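Local coordinates for protein platelet aggregation factor Sm-hPAF (Streptococcus mitis, PDB 4GWI) that binds fucose-containing Lewis antigens through this F-type lectin domain of lectinolysin, a toxin that probably forms pores in cholesterol-containing host membranes, at residues R83-E94 / K120-T131. The protein carries 2 engineered substitutions. Residues are numbered along the deposited sequence; the frame is centred on the assembly and turned at random.
Unlike the reference sequence in segment 120-131: Asp-121 (reference Ala). With FUC (alpha-L-fucopyranose), chain B.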
loop_
_atom_site.group_PDB
_atom_site.type_symbol
_atom_site.label_atom_id
_atom_site.label_comp_id
_atom_site.label_asym_id
_atom_site.label_seq_id
_atom_site.Cartn_x
_atom_site.Cartn_y
_atom_site.Cartn_z
ATOM N N ARG A 83 -13.154 -4.097 -1.774
ATOM C CA ARG A 83 -12.922 -2.678 -1.816
ATOM C C ARG A 83 -11.526 -2.372 -2.382
ATOM O O ARG A 83 -11.314 -1.250 -2.917
ATOM C CB ARG A 83 -13.035 -2.063 -0.405
ATOM C CG ARG A 83 -14.481 -2.053 0.144
ATOM C CD ARG A 83 -14.461 -1.773 1.636
ATOM N NE ARG A 83 -15.900 -1.737 2.051
ATOM C CZ ARG A 83 -16.300 -1.538 3.324
ATOM N NH1 ARG A 83 -15.415 -1.326 4.358
ATOM N NH2 ARG A 83 -17.647 -1.512 3.553
ATOM N N LEU A 84 -10.616 -3.314 -2.243
ATOM C CA LEU A 84 -9.288 -3.123 -2.844
ATOM C C LEU A 84 -9.342 -3.687 -4.300
ATOM O O LEU A 84 -8.968 -4.848 -4.589
ATOM C CB LEU A 84 -8.165 -3.790 -2.016
ATOM C CG LEU A 84 -6.754 -3.555 -2.589
ATOM C CD1 LEU A 84 -6.407 -2.045 -2.519
ATOM C CD2 LEU A 84 -5.783 -4.283 -1.663
ATOM N N SER A 85 -9.869 -2.836 -5.145
ATOM C CA SER A 85 -10.065 -3.171 -6.578
ATOM C C SER A 85 -10.008 -1.859 -7.314
ATOM O O SER A 85 -10.261 -0.775 -6.772
ATOM C CB SER A 85 -11.397 -3.967 -6.762
ATOM O OG SER A 85 -12.405 -3.070 -6.466
ATOM N N ASN A 86 -9.653 -1.945 -8.617
ATOM C CA ASN A 86 -9.504 -0.806 -9.489
ATOM C C ASN A 86 -8.651 0.287 -8.858
ATOM O O ASN A 86 -9.117 1.363 -8.502
ATOM C CB ASN A 86 -10.894 -0.270 -9.850
ATOM C CG ASN A 86 -10.848 0.773 -10.979
ATOM O OD1 ASN A 86 -9.869 0.990 -11.642
ATOM N ND2 ASN A 86 -11.952 1.502 -11.125
ATOM N N PHE A 87 -7.384 -0.052 -8.736
ATOM C CA PHE A 87 -6.475 0.832 -8.038
ATOM C C PHE A 87 -5.124 0.862 -8.710
ATOM O O PHE A 87 -4.751 -0.048 -9.469
ATOM C CB PHE A 87 -6.278 0.403 -6.541
ATOM C CG PHE A 87 -5.667 -0.961 -6.355
ATOM C CD1 PHE A 87 -6.431 -2.116 -6.380
ATOM C CD2 PHE A 87 -4.270 -1.092 -6.204
ATOM C CE1 PHE A 87 -5.886 -3.385 -6.240
ATOM C CE2 PHE A 87 -3.741 -2.330 -6.063
ATOM C CZ PHE A 87 -4.485 -3.469 -6.012
ATOM N N ASP A 88 -4.363 1.900 -8.394
ATOM C CA ASP A 88 -2.973 1.999 -8.885
ATOM C C ASP A 88 -2.006 1.887 -7.714
ATOM O O ASP A 88 -2.319 2.271 -6.555
ATOM C CB ASP A 88 -2.672 3.379 -9.505
ATOM C CG ASP A 88 -3.394 3.648 -10.869
ATOM O OD1 ASP A 88 -3.565 4.861 -11.192
ATOM O OD2 ASP A 88 -3.808 2.720 -11.509
ATOM N N VAL A 89 -0.842 1.350 -7.981
ATOM C CA VAL A 89 0.356 1.442 -7.047
ATOM C C VAL A 89 1.321 2.373 -7.741
ATOM O O VAL A 89 1.700 2.142 -8.930
ATOM C CB VAL A 89 0.953 0.062 -6.800
ATOM C CG1 VAL A 89 2.160 0.130 -5.828
ATOM C CG2 VAL A 89 -0.127 -0.880 -6.203
ATOM N N VAL A 90 1.758 3.388 -7.033
ATOM C CA VAL A 90 2.507 4.502 -7.627
ATOM C C VAL A 90 3.778 4.674 -6.843
ATOM O O VAL A 90 3.841 4.582 -5.583
ATOM C CB VAL A 90 1.708 5.816 -7.497
ATOM C CG1 VAL A 90 2.351 6.898 -8.362
ATOM C CG2 VAL A 90 0.272 5.605 -7.989
ATOM N N LEU A 91 4.875 4.909 -7.578
ATOM C CA LEU A 91 6.125 5.295 -6.950
ATOM C C LEU A 91 6.401 6.768 -7.263
ATOM O O LEU A 91 6.225 7.153 -8.418
ATOM C CB LEU A 91 7.290 4.464 -7.464
ATOM C CG LEU A 91 7.230 2.907 -7.279
ATOM C CD1 LEU A 91 8.516 2.268 -7.766
ATOM C CD2 LEU A 91 6.955 2.656 -5.778
ATOM N N LEU A 92 6.798 7.537 -6.284
ATOM C CA LEU A 92 7.074 8.980 -6.486
ATOM C C LEU A 92 8.513 9.245 -6.082
ATOM O O LEU A 92 9.065 8.673 -5.141
ATOM C CB LEU A 92 6.201 9.883 -5.602
ATOM C CG LEU A 92 4.733 9.588 -5.612
ATOM C CD1 LEU A 92 4.169 10.697 -4.681
ATOM C CD2 LEU A 92 4.169 9.765 -6.980
ATOM N N ASN A 93 9.144 10.185 -6.813
ATOM C CA ASN A 93 10.469 10.639 -6.399
ATOM C C ASN A 93 10.418 11.639 -5.212
ATOM O O ASN A 93 9.343 11.933 -4.629
ATOM C CB ASN A 93 11.243 11.221 -7.657
ATOM C CG ASN A 93 10.694 12.570 -8.122
ATOM O OD1 ASN A 93 11.098 13.020 -9.293
ATOM N ND2 ASN A 93 9.778 13.183 -7.474
ATOM N N GLU A 94 11.566 12.187 -4.816
ATOM C CA GLU A 94 11.628 13.069 -3.669
ATOM C C GLU A 94 10.853 14.328 -3.810
ATOM O O GLU A 94 10.393 14.950 -2.857
ATOM C CB GLU A 94 13.127 13.349 -3.341
ATOM C CG GLU A 94 13.283 14.200 -2.067
ATOM C CD GLU A 94 13.544 15.687 -2.302
ATOM O OE1 GLU A 94 13.202 16.251 -3.397
ATOM O OE2 GLU A 94 14.096 16.301 -1.345
ATOM N N LYS A 120 13.355 0.977 -9.718
ATOM C CA LYS A 120 12.955 2.338 -9.765
ATOM C C LYS A 120 13.402 3.137 -8.574
ATOM O O LYS A 120 13.113 2.747 -7.411
ATOM C CB LYS A 120 11.406 2.407 -9.836
ATOM C CG LYS A 120 10.760 1.829 -11.115
ATOM C CD LYS A 120 11.140 2.747 -12.336
ATOM C CE LYS A 120 10.713 1.955 -13.590
ATOM N NZ LYS A 120 11.237 2.768 -14.771
ATOM N N ASP A 121 13.997 4.311 -8.772
ATOM C CA ASP A 121 14.443 5.128 -7.659
ATOM C C ASP A 121 13.357 6.022 -7.136
ATOM O O ASP A 121 12.909 6.928 -7.880
ATOM C CB ASP A 121 15.689 5.924 -8.047
ATOM C CG ASP A 121 16.840 4.994 -8.417
ATOM O OD1 ASP A 121 17.403 4.292 -7.501
ATOM O OD2 ASP A 121 17.175 4.873 -9.662
ATOM N N ALA A 122 12.825 5.745 -5.929
ATOM C CA ALA A 122 11.665 6.440 -5.455
ATOM C C ALA A 122 11.765 6.662 -3.975
ATOM O O ALA A 122 12.422 5.846 -3.296
ATOM C CB ALA A 122 10.453 5.564 -5.719
ATOM N N ARG A 123 11.089 7.703 -3.519
ATOM C CA ARG A 123 11.048 7.954 -2.073
ATOM C C ARG A 123 9.683 7.596 -1.507
ATOM O O ARG A 123 9.602 7.230 -0.273
ATOM C CB ARG A 123 11.381 9.421 -1.783
ATOM C CG ARG A 123 11.314 9.697 -0.247
ATOM C CD ARG A 123 11.977 10.959 0.150
ATOM N NE ARG A 123 11.486 11.319 1.529
ATOM C CZ ARG A 123 11.948 12.337 2.227
ATOM N NH1 ARG A 123 13.015 13.067 1.746
ATOM N NH2 ARG A 123 11.337 12.606 3.385
ATOM N N TYR A 124 8.607 7.705 -2.257
ATOM C CA TYR A 124 7.239 7.449 -1.733
ATOM C C TYR A 124 6.615 6.312 -2.457
ATOM O O TYR A 124 6.777 6.138 -3.706
ATOM C CB TYR A 124 6.358 8.701 -1.899
ATOM C CG TYR A 124 6.861 9.943 -1.182
ATOM C CD1 TYR A 124 7.808 10.818 -1.824
ATOM C CD2 TYR A 124 6.541 10.198 0.156
ATOM C CE1 TYR A 124 8.300 11.947 -1.195
ATOM C CE2 TYR A 124 6.982 11.377 0.789
ATOM C CZ TYR A 124 7.837 12.249 0.115
ATOM O OH TYR A 124 8.385 13.319 0.798
ATOM N N VAL A 125 5.774 5.499 -1.740
ATOM C CA VAL A 125 4.996 4.427 -2.346
ATOM C C VAL A 125 3.536 4.752 -2.042
ATOM O O VAL A 125 3.222 4.985 -0.808
ATOM C CB VAL A 125 5.384 3.053 -1.764
ATOM C CG1 VAL A 125 4.452 1.970 -2.382
ATOM C CG2 VAL A 125 6.859 2.771 -2.044
ATOM N N LYS A 126 2.680 4.796 -3.043
ATOM C CA LYS A 126 1.294 5.214 -2.784
ATOM C C LYS A 126 0.364 4.155 -3.376
ATOM O O LYS A 126 0.657 3.586 -4.429
ATOM C CB LYS A 126 1.143 6.590 -3.450
ATOM C CG LYS A 126 -0.127 7.256 -3.218
ATOM C CD LYS A 126 0.091 8.742 -3.728
ATOM C CE LYS A 126 -1.229 9.376 -3.344
ATOM N NZ LYS A 126 -1.382 10.472 -4.322
ATOM N N VAL A 127 -0.776 3.921 -2.701
ATOM C CA VAL A 127 -1.845 3.049 -3.233
ATOM C C VAL A 127 -2.991 4.036 -3.421
ATOM O O VAL A 127 -3.397 4.712 -2.491
ATOM C CB VAL A 127 -2.222 1.898 -2.260
ATOM C CG1 VAL A 127 -3.426 1.091 -2.821
ATOM C CG2 VAL A 127 -0.970 1.048 -1.990
ATOM N N GLU A 128 -3.570 4.024 -4.631
ATOM C CA GLU A 128 -4.671 5.029 -4.953
ATOM C C GLU A 128 -5.846 4.236 -5.502
ATOM O O GLU A 128 -5.734 3.594 -6.553
ATOM C CB GLU A 128 -4.215 5.950 -6.097
ATOM C CG GLU A 128 -3.115 6.867 -5.691
ATOM C CD GLU A 128 -2.659 7.851 -6.809
ATOM O OE1 GLU A 128 -3.029 7.647 -7.979
ATOM O OE2 GLU A 128 -1.892 8.791 -6.461
ATOM N N LEU A 129 -6.993 4.340 -4.818
ATOM C CA LEU A 129 -8.225 3.764 -5.397
ATOM C C LEU A 129 -8.743 4.686 -6.493
ATOM O O LEU A 129 -8.570 5.869 -6.386
ATOM C CB LEU A 129 -9.328 3.561 -4.370
ATOM C CG LEU A 129 -9.051 2.546 -3.271
ATOM C CD1 LEU A 129 -10.297 2.365 -2.382
ATOM C CD2 LEU A 129 -8.510 1.220 -3.803
ATOM N N LYS A 130 -9.356 4.055 -7.526
ATOM C CA LYS A 130 -9.895 4.885 -8.632
ATOM C C LYS A 130 -11.417 4.883 -8.606
ATOM O O LYS A 130 -12.058 5.421 -9.530
ATOM C CB LYS A 130 -9.370 4.379 -9.969
ATOM C CG LYS A 130 -7.864 4.778 -10.016
ATOM C CD LYS A 130 -7.147 3.990 -11.101
ATOM C CE LYS A 130 -7.880 4.001 -12.431
ATOM N NZ LYS A 130 -7.593 5.243 -13.215
ATOM N N THR A 131 -12.016 4.335 -7.570
ATOM C CA THR A 131 -13.468 4.157 -7.463
ATOM C C THR A 131 -14.115 5.242 -6.564
ATOM O O THR A 131 -13.477 5.957 -5.756
ATOM C CB THR A 131 -13.753 2.797 -6.867
ATOM O OG1 THR A 131 -13.000 2.772 -5.580
ATOM C CG2 THR A 131 -13.348 1.654 -7.838
HETATM C C1 FUC B . -17.278 -3.679 8.678
HETATM C C2 FUC B . -17.658 -2.927 7.415
HETATM C C3 FUC B . -17.811 -1.462 7.682
HETATM C C4 FUC B . -16.497 -0.945 8.229
HETATM C C5 FUC B . -16.194 -1.745 9.477
HETATM C C6 FUC B . -14.914 -1.296 10.141
HETATM O O2 FUC B . -18.880 -3.451 6.922
HETATM O O3 FUC B . -18.128 -0.830 6.509
HETATM O O4 FUC B . -15.510 -1.105 7.245
HETATM O O5 FUC B . -16.105 -3.111 9.195
HETATM O O HOH W 1 -12.473 -0.135 -5.034
HETATM O O HOH W 2 -5.138 6.929 -9.458
HETATM O O HOH W 3 10.566 14.474 -0.183
#
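Strands 87-92 and 124-129 run antiparallel, Asp-88, Val-90 and Leu-92 forming the hydrogen-bonded pairs with Glu-128, Lys-126 and Tyr-124. At one end Leu-92 O accepts from both Arg-123 N (2.8 Å) and Tyr-124 N (3.1 Å), a classic beta bulge at the corner where the chain leaves strand 120-122 of the second sheet. On the inward face Leu-129 CD2 packs against Phe-87 CB at 3.6 Å. Phe-87 has CG between its backbone N and carbonyl carbon (chi1 62°), which places one face of the ring against Leu-84 CD1, the methyl sitting over the ring centre. Further along, Leu-91 forks: CD2 lies beside Val-125 CG2 (3.7 Å), while CD1 reaches Lys-120 CB (3.6 Å). Phe-87, Val-89, Leu-91, Val-125, Val-127 and Leu-129 line the core of the F-type lectin beta-sandwich, in which Leu-72 of strand 64-74 meets Phe-87 and Val-127 from the facing sheet. On the outer face water 2 donates to Asp-88 OD1 and Glu-128 OE1, and Arg-101 bridges both carboxylates, probably offsetting their mutual repulsion. Within strand 124-129, Lys-126 NZ forms a salt bridge to Glu-128 OE2 (2.8 Å), approaching on the anti side of the carboxylate and somewhat out of its plane. The Tyr-124 ring turns its edge to Asn-93 O, and its OH reaches Glu-94 O through water 3. At the opposite end, water 1 joins Arg-83 O and Ser-85 O to Thr-131 OG1. From there Arg-83 extends into the glycan pocket, where NH1 donates to fucose O4 (2.9 Å) and NH2 to O3 in the guanidinium plane.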